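Local structure of protein yojF (Bacillus subtilis, 1NJH) at residues V89-L101 and A107-V119. The protein is of unknown function, belongs to the DUF1806 family, and folds into a curled antiparallel sheet with one helix. Residues are numbered along the deposited sequence; the frame is centred on the assembly and turned at random.
Sequences VDEENRLLMAGHL and AISLQISEKPFTV
Leu95, Met97 and Gly99 pair with Ile112, Leu110 and Ile108 as the hydrogen-bonded pairs of an antiparallel beta hairpin, strands 95-101 and 107-113, whose axes approach to 4.7 Å and whose N-to-C directions differ by 174°. Each pair exchanges two N-H...O bonds; that from Ile112 N to Leu95 O, 2.9 Å, lies in the carbonyl plane.

The face bearing these residues is buried and apolar: Leu95 and Ile112 meet Leu16 of helix 9-18, and Leu110 rests on strand 24-32. The selenomethionine at Met97, its chain bent at chi3, brings CE to 3.6 Å from Leu110 CD2, the two side chains lying side by side. Glycine suits position 99, since a beta carbon there would press tightly on Ile108 CG2.

The other face is more polar. Leu96 lays CD2 against the Gln111 amide, 3.8 Å from CD, and at the edge of the Phe117 ring, while one water joins Met97 O, Ser109 OG and Gln111 NE2.

Just before strand 95-101 begins, Arg94 ties the type I turn Asp90-Asn93 to the C-terminal tail. Its CD passes 3.1 Å from Ser113 OG, and a bend at chi3 (-56°) carries the guanidinium alongside Phe117, planes 26° apart, with NH1 3.6 Å from CD1. NE and NH2 both donate to Asp90 OD1 in the guanidinium plane, which fixes the group's rotation; Glu92 OE1 sits over one face, a contact of charge alone. NH1 and NH2 each donate to a water that in turn donates to Val119 O. A methionine here would probably leave the Asp90 carboxylate without its countercharge and take from each of these waters its arginine donor. From the last residue of the turn, Asn93 ND2 donates to Glu114 OE2 at 3.2 Å, on the anti side and somewhat out of the carboxylate plane, with amide and carboxylate steeply turned against each other.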
loop_
_atom_site.group_PDB
_atom_site.type_symbol
_atom_site.label_atom_id
_atom_site.label_comp_id
_atom_site.label_asym_id
_atom_site.label_seq_id
_atom_site.Cartn_x
_atom_site.Cartn_y
_atom_site.Cartn_z
ATOM N N VAL A 89 1.032 18.972 -8.941
ATOM C CA VAL A 89 -0.383 19.024 -8.645
ATOM C C VAL A 89 -0.926 19.258 -10.035
ATOM O O VAL A 89 -0.665 20.304 -10.629
ATOM C CB VAL A 89 -0.716 20.190 -7.720
ATOM C CG1 VAL A 89 -2.225 20.355 -7.611
ATOM C CG2 VAL A 89 -0.096 19.932 -6.348
ATOM N N ASP A 90 -1.661 18.283 -10.561
ATOM C CA ASP A 90 -2.169 18.382 -11.921
ATOM C C ASP A 90 -3.413 19.222 -12.138
ATOM O O ASP A 90 -3.958 19.804 -11.205
ATOM C CB ASP A 90 -2.363 16.977 -12.504
ATOM C CG ASP A 90 -3.457 16.189 -11.817
ATOM O OD1 ASP A 90 -3.471 14.961 -12.014
ATOM O OD2 ASP A 90 -4.300 16.777 -11.103
ATOM N N GLU A 91 -3.843 19.289 -13.395
ATOM C CA GLU A 91 -5.013 20.065 -13.782
ATOM C C GLU A 91 -6.264 19.670 -13.012
ATOM O O GLU A 91 -7.187 20.477 -12.849
ATOM C CB GLU A 91 -5.264 19.920 -15.286
ATOM C CG GLU A 91 -5.276 18.482 -15.794
ATOM C CD GLU A 91 -3.884 17.861 -15.870
ATOM O OE1 GLU A 91 -3.774 16.695 -16.310
ATOM O OE2 GLU A 91 -2.902 18.535 -15.494
ATOM N N GLU A 92 -6.299 18.427 -12.538
ATOM C CA GLU A 92 -7.444 17.939 -11.779
ATOM C C GLU A 92 -7.226 18.164 -10.292
ATOM O O GLU A 92 -7.992 17.684 -9.456
ATOM C CB GLU A 92 -7.671 16.456 -12.067
ATOM C CG GLU A 92 -8.210 16.190 -13.462
ATOM C CD GLU A 92 -8.115 14.732 -13.853
ATOM O OE1 GLU A 92 -8.606 13.873 -13.088
ATOM O OE2 GLU A 92 -7.549 14.443 -14.929
ATOM N N ASN A 93 -6.179 18.917 -9.972
ATOM C CA ASN A 93 -5.851 19.225 -8.591
ATOM C C ASN A 93 -5.538 17.951 -7.807
ATOM O O ASN A 93 -5.961 17.792 -6.662
ATOM C CB ASN A 93 -7.008 19.971 -7.927
ATOM C CG ASN A 93 -6.634 20.522 -6.570
ATOM O OD1 ASN A 93 -5.709 21.326 -6.449
ATOM N ND2 ASN A 93 -7.351 20.093 -5.539
ATOM N N ARG A 94 -4.804 17.037 -8.425
ATOM C CA ARG A 94 -4.445 15.808 -7.730
ATOM C C ARG A 94 -2.972 15.894 -7.380
ATOM O O ARG A 94 -2.140 16.230 -8.231
ATOM C CB ARG A 94 -4.720 14.584 -8.615
ATOM C CG ARG A 94 -6.174 14.434 -9.002
ATOM C CD ARG A 94 -6.400 13.203 -9.864
ATOM N NE ARG A 94 -5.570 13.200 -11.066
ATOM C CZ ARG A 94 -5.664 12.286 -12.026
ATOM N NH1 ARG A 94 -6.556 11.308 -11.923
ATOM N NH2 ARG A 94 -4.859 12.340 -13.082
ATOM N N LEU A 95 -2.647 15.616 -6.116
ATOM C CA LEU A 95 -1.266 15.651 -5.675
ATOM C C LEU A 95 -0.621 14.320 -6.048
ATOM O O LEU A 95 -1.005 13.253 -5.549
ATOM C CB LEU A 95 -1.175 15.886 -4.153
ATOM C CG LEU A 95 0.205 15.764 -3.487
ATOM C CD1 LEU A 95 1.146 16.846 -4.024
ATOM C CD2 LEU A 95 0.060 15.920 -1.966
ATOM N N LEU A 96 0.350 14.404 -6.948
ATOM C CA LEU A 96 1.086 13.244 -7.437
ATOM C C LEU A 96 2.520 13.270 -6.938
ATOM O O LEU A 96 3.253 14.231 -7.178
ATOM C CB LEU A 96 1.105 13.240 -8.969
ATOM C CG LEU A 96 -0.231 13.520 -9.648
ATOM C CD1 LEU A 96 -0.043 13.432 -11.141
ATOM C CD2 LEU A 96 -1.284 12.548 -9.165
HETATM N N MSE A 97 2.939 12.218 -6.243
HETATM C CA MSE A 97 4.306 12.178 -5.753
HETATM C C MSE A 97 4.959 10.861 -6.146
HETATM O O MSE A 97 4.290 9.833 -6.291
HETATM C CB MSE A 97 4.320 12.338 -4.231
HETATM C CG MSE A 97 3.781 13.666 -3.780
HETATM SE SE MSE A 97 3.463 13.654 -1.882
HETATM C CE MSE A 97 1.828 12.593 -1.878
ATOM N N ALA A 98 6.274 10.885 -6.320
ATOM C CA ALA A 98 6.973 9.670 -6.712
ATOM C C ALA A 98 8.456 9.724 -6.422
ATOM O O ALA A 98 9.021 10.792 -6.163
ATOM C CB ALA A 98 6.748 9.409 -8.205
ATOM N N GLY A 99 9.082 8.555 -6.466
ATOM C CA GLY A 99 10.506 8.455 -6.242
ATOM C C GLY A 99 11.028 7.268 -7.022
ATOM O O GLY A 99 10.298 6.315 -7.260
ATOM N N HIS A 100 12.274 7.336 -7.471
ATOM C CA HIS A 100 12.859 6.217 -8.198
ATOM C C HIS A 100 14.342 6.126 -7.887
ATOM O O HIS A 100 15.073 7.099 -8.043
ATOM C CB HIS A 100 12.674 6.363 -9.710
ATOM C CG HIS A 100 13.287 5.242 -10.493
ATOM N ND1 HIS A 100 14.206 5.449 -11.500
ATOM C CD2 HIS A 100 13.136 3.900 -10.393
ATOM C CE1 HIS A 100 14.595 4.283 -11.985
ATOM N NE2 HIS A 100 13.962 3.327 -11.330
ATOM N N LEU A 101 14.772 4.959 -7.424
ATOM C CA LEU A 101 16.172 4.729 -7.101
ATOM C C LEU A 101 16.724 3.829 -8.189
ATOM O O LEU A 101 16.516 2.614 -8.160
ATOM C CB LEU A 101 16.311 4.034 -5.746
ATOM C CG LEU A 101 15.873 4.788 -4.490
ATOM C CD1 LEU A 101 16.208 3.945 -3.269
ATOM C CD2 LEU A 101 16.577 6.129 -4.410
ATOM N N ALA A 107 10.973 1.775 -7.092
ATOM C CA ALA A 107 10.185 2.950 -7.401
ATOM C C ALA A 107 8.963 2.996 -6.511
ATOM O O ALA A 107 8.444 1.955 -6.075
ATOM C CB ALA A 107 9.757 2.940 -8.868
ATOM N N ILE A 108 8.506 4.210 -6.247
ATOM C CA ILE A 108 7.342 4.395 -5.408
ATOM C C ILE A 108 6.494 5.542 -5.906
ATOM O O ILE A 108 6.994 6.507 -6.491
ATOM C CB ILE A 108 7.748 4.650 -3.948
ATOM C CG1 ILE A 108 6.493 4.799 -3.087
ATOM C CG2 ILE A 108 8.649 5.891 -3.868
ATOM C CD1 ILE A 108 6.747 4.615 -1.624
ATOM N N SER A 109 5.194 5.424 -5.671
ATOM C CA SER A 109 4.240 6.432 -6.087
ATOM C C SER A 109 3.149 6.568 -5.040
ATOM O O SER A 109 2.629 5.562 -4.560
ATOM C CB SER A 109 3.620 6.029 -7.437
ATOM O OG SER A 109 2.524 6.859 -7.773
ATOM N N LEU A 110 2.849 7.812 -4.655
ATOM C CA LEU A 110 1.768 8.105 -3.707
ATOM C C LEU A 110 1.012 9.251 -4.353
ATOM O O LEU A 110 1.596 10.303 -4.653
ATOM C CB LEU A 110 2.289 8.526 -2.321
ATOM C CG LEU A 110 1.174 8.948 -1.339
ATOM C CD1 LEU A 110 0.213 7.792 -1.050
ATOM C CD2 LEU A 110 1.809 9.463 -0.024
ATOM N N GLN A 111 -0.276 9.035 -4.609
ATOM C CA GLN A 111 -1.122 10.038 -5.248
ATOM C C GLN A 111 -2.420 10.210 -4.446
ATOM O O GLN A 111 -2.989 9.232 -3.956
ATOM C CB GLN A 111 -1.451 9.596 -6.678
ATOM C CG GLN A 111 -0.253 9.108 -7.504
ATOM C CD GLN A 111 -0.646 8.849 -8.954
ATOM O OE1 GLN A 111 -1.786 8.494 -9.233
ATOM N NE2 GLN A 111 0.292 9.022 -9.871
ATOM N N ILE A 112 -2.890 11.453 -4.341
ATOM C CA ILE A 112 -4.091 11.795 -3.584
ATOM C C ILE A 112 -5.025 12.612 -4.471
ATOM O O ILE A 112 -4.584 13.567 -5.104
ATOM C CB ILE A 112 -3.702 12.636 -2.332
ATOM C CG1 ILE A 112 -2.650 11.873 -1.518
ATOM C CG2 ILE A 112 -4.942 12.958 -1.506
ATOM C CD1 ILE A 112 -2.063 12.616 -0.330
ATOM N N SER A 113 -6.305 12.248 -4.479
ATOM C CA SER A 113 -7.309 12.928 -5.298
ATOM C C SER A 113 -8.672 12.946 -4.621
ATOM O O SER A 113 -8.999 12.058 -3.839
ATOM C CB SER A 113 -7.426 12.217 -6.651
ATOM O OG SER A 113 -8.384 12.848 -7.499
ATOM N N GLU A 114 -9.474 13.964 -4.925
ATOM C CA GLU A 114 -10.807 14.063 -4.364
ATOM C C GLU A 114 -11.740 13.115 -5.123
ATOM O O GLU A 114 -12.822 12.776 -4.650
ATOM C CB GLU A 114 -11.314 15.501 -4.471
ATOM C CG GLU A 114 -10.364 16.520 -3.869
ATOM C CD GLU A 114 -10.830 17.949 -4.070
ATOM O OE1 GLU A 114 -11.870 18.321 -3.489
ATOM O OE2 GLU A 114 -10.155 18.697 -4.812
ATOM N N LYS A 115 -11.309 12.676 -6.301
ATOM C CA LYS A 115 -12.111 11.767 -7.107
ATOM C C LYS A 115 -11.324 10.503 -7.432
ATOM O O LYS A 115 -10.102 10.508 -7.393
ATOM C CB LYS A 115 -12.518 12.441 -8.417
ATOM C CG LYS A 115 -13.443 13.625 -8.252
ATOM C CD LYS A 115 -13.709 14.257 -9.603
ATOM C CE LYS A 115 -14.550 15.511 -9.481
ATOM N NZ LYS A 115 -14.700 16.156 -10.816
ATOM N N PRO A 116 -12.021 9.404 -7.766
ATOM C CA PRO A 116 -11.356 8.141 -8.100
ATOM C C PRO A 116 -10.348 8.289 -9.236
ATOM O O PRO A 116 -10.545 9.072 -10.179
ATOM C CB PRO A 116 -12.522 7.235 -8.518
ATOM C CG PRO A 116 -13.650 7.742 -7.699
ATOM C CD PRO A 116 -13.486 9.240 -7.802
ATOM N N PHE A 117 -9.268 7.526 -9.158
ATOM C CA PHE A 117 -8.274 7.539 -10.221
ATOM C C PHE A 117 -8.762 6.574 -11.302
ATOM O O PHE A 117 -9.189 5.466 -10.990
ATOM C CB PHE A 117 -6.935 7.024 -9.702
ATOM C CG PHE A 117 -6.209 7.994 -8.831
ATOM C CD1 PHE A 117 -5.424 8.990 -9.394
ATOM C CD2 PHE A 117 -6.336 7.934 -7.443
ATOM C CE1 PHE A 117 -4.768 9.926 -8.583
ATOM C CE2 PHE A 117 -5.686 8.859 -6.626
ATOM C CZ PHE A 117 -4.907 9.852 -7.192
ATOM N N THR A 118 -8.697 6.981 -12.568
ATOM C CA THR A 118 -9.115 6.073 -13.638
ATOM C C THR A 118 -7.989 5.892 -14.649
ATOM O O THR A 118 -7.072 5.107 -14.414
ATOM C CB THR A 118 -10.408 6.565 -14.340
ATOM O OG1 THR A 118 -10.199 7.868 -14.887
ATOM C CG2 THR A 118 -11.568 6.604 -13.342
ATOM N N VAL A 119 -8.039 6.609 -15.763
ATOM C CA VAL A 119 -6.998 6.478 -16.776
ATOM C C VAL A 119 -5.910 7.527 -16.622
ATOM O O VAL A 119 -5.980 8.293 -15.637
ATOM C CB VAL A 119 -7.597 6.529 -18.212
ATOM C CG1 VAL A 119 -8.401 5.256 -18.475
ATOM C CG2 VAL A 119 -8.491 7.740 -18.367
ATOM O OXT VAL A 119 -4.979 7.554 -17.459
HETATM O O HOH W 1 -10.014 15.371 -9.153
HETATM O O HOH W 2 -8.307 16.332 -6.596
HETATM O O HOH W 3 -8.891 11.494 -9.930
HETATM O O HOH W 4 -6.814 8.937 -13.424
HETATM O O HOH W 5 -4.715 10.620 -15.424
HETATM O O HOH W 6 3.107 9.404 -8.803
#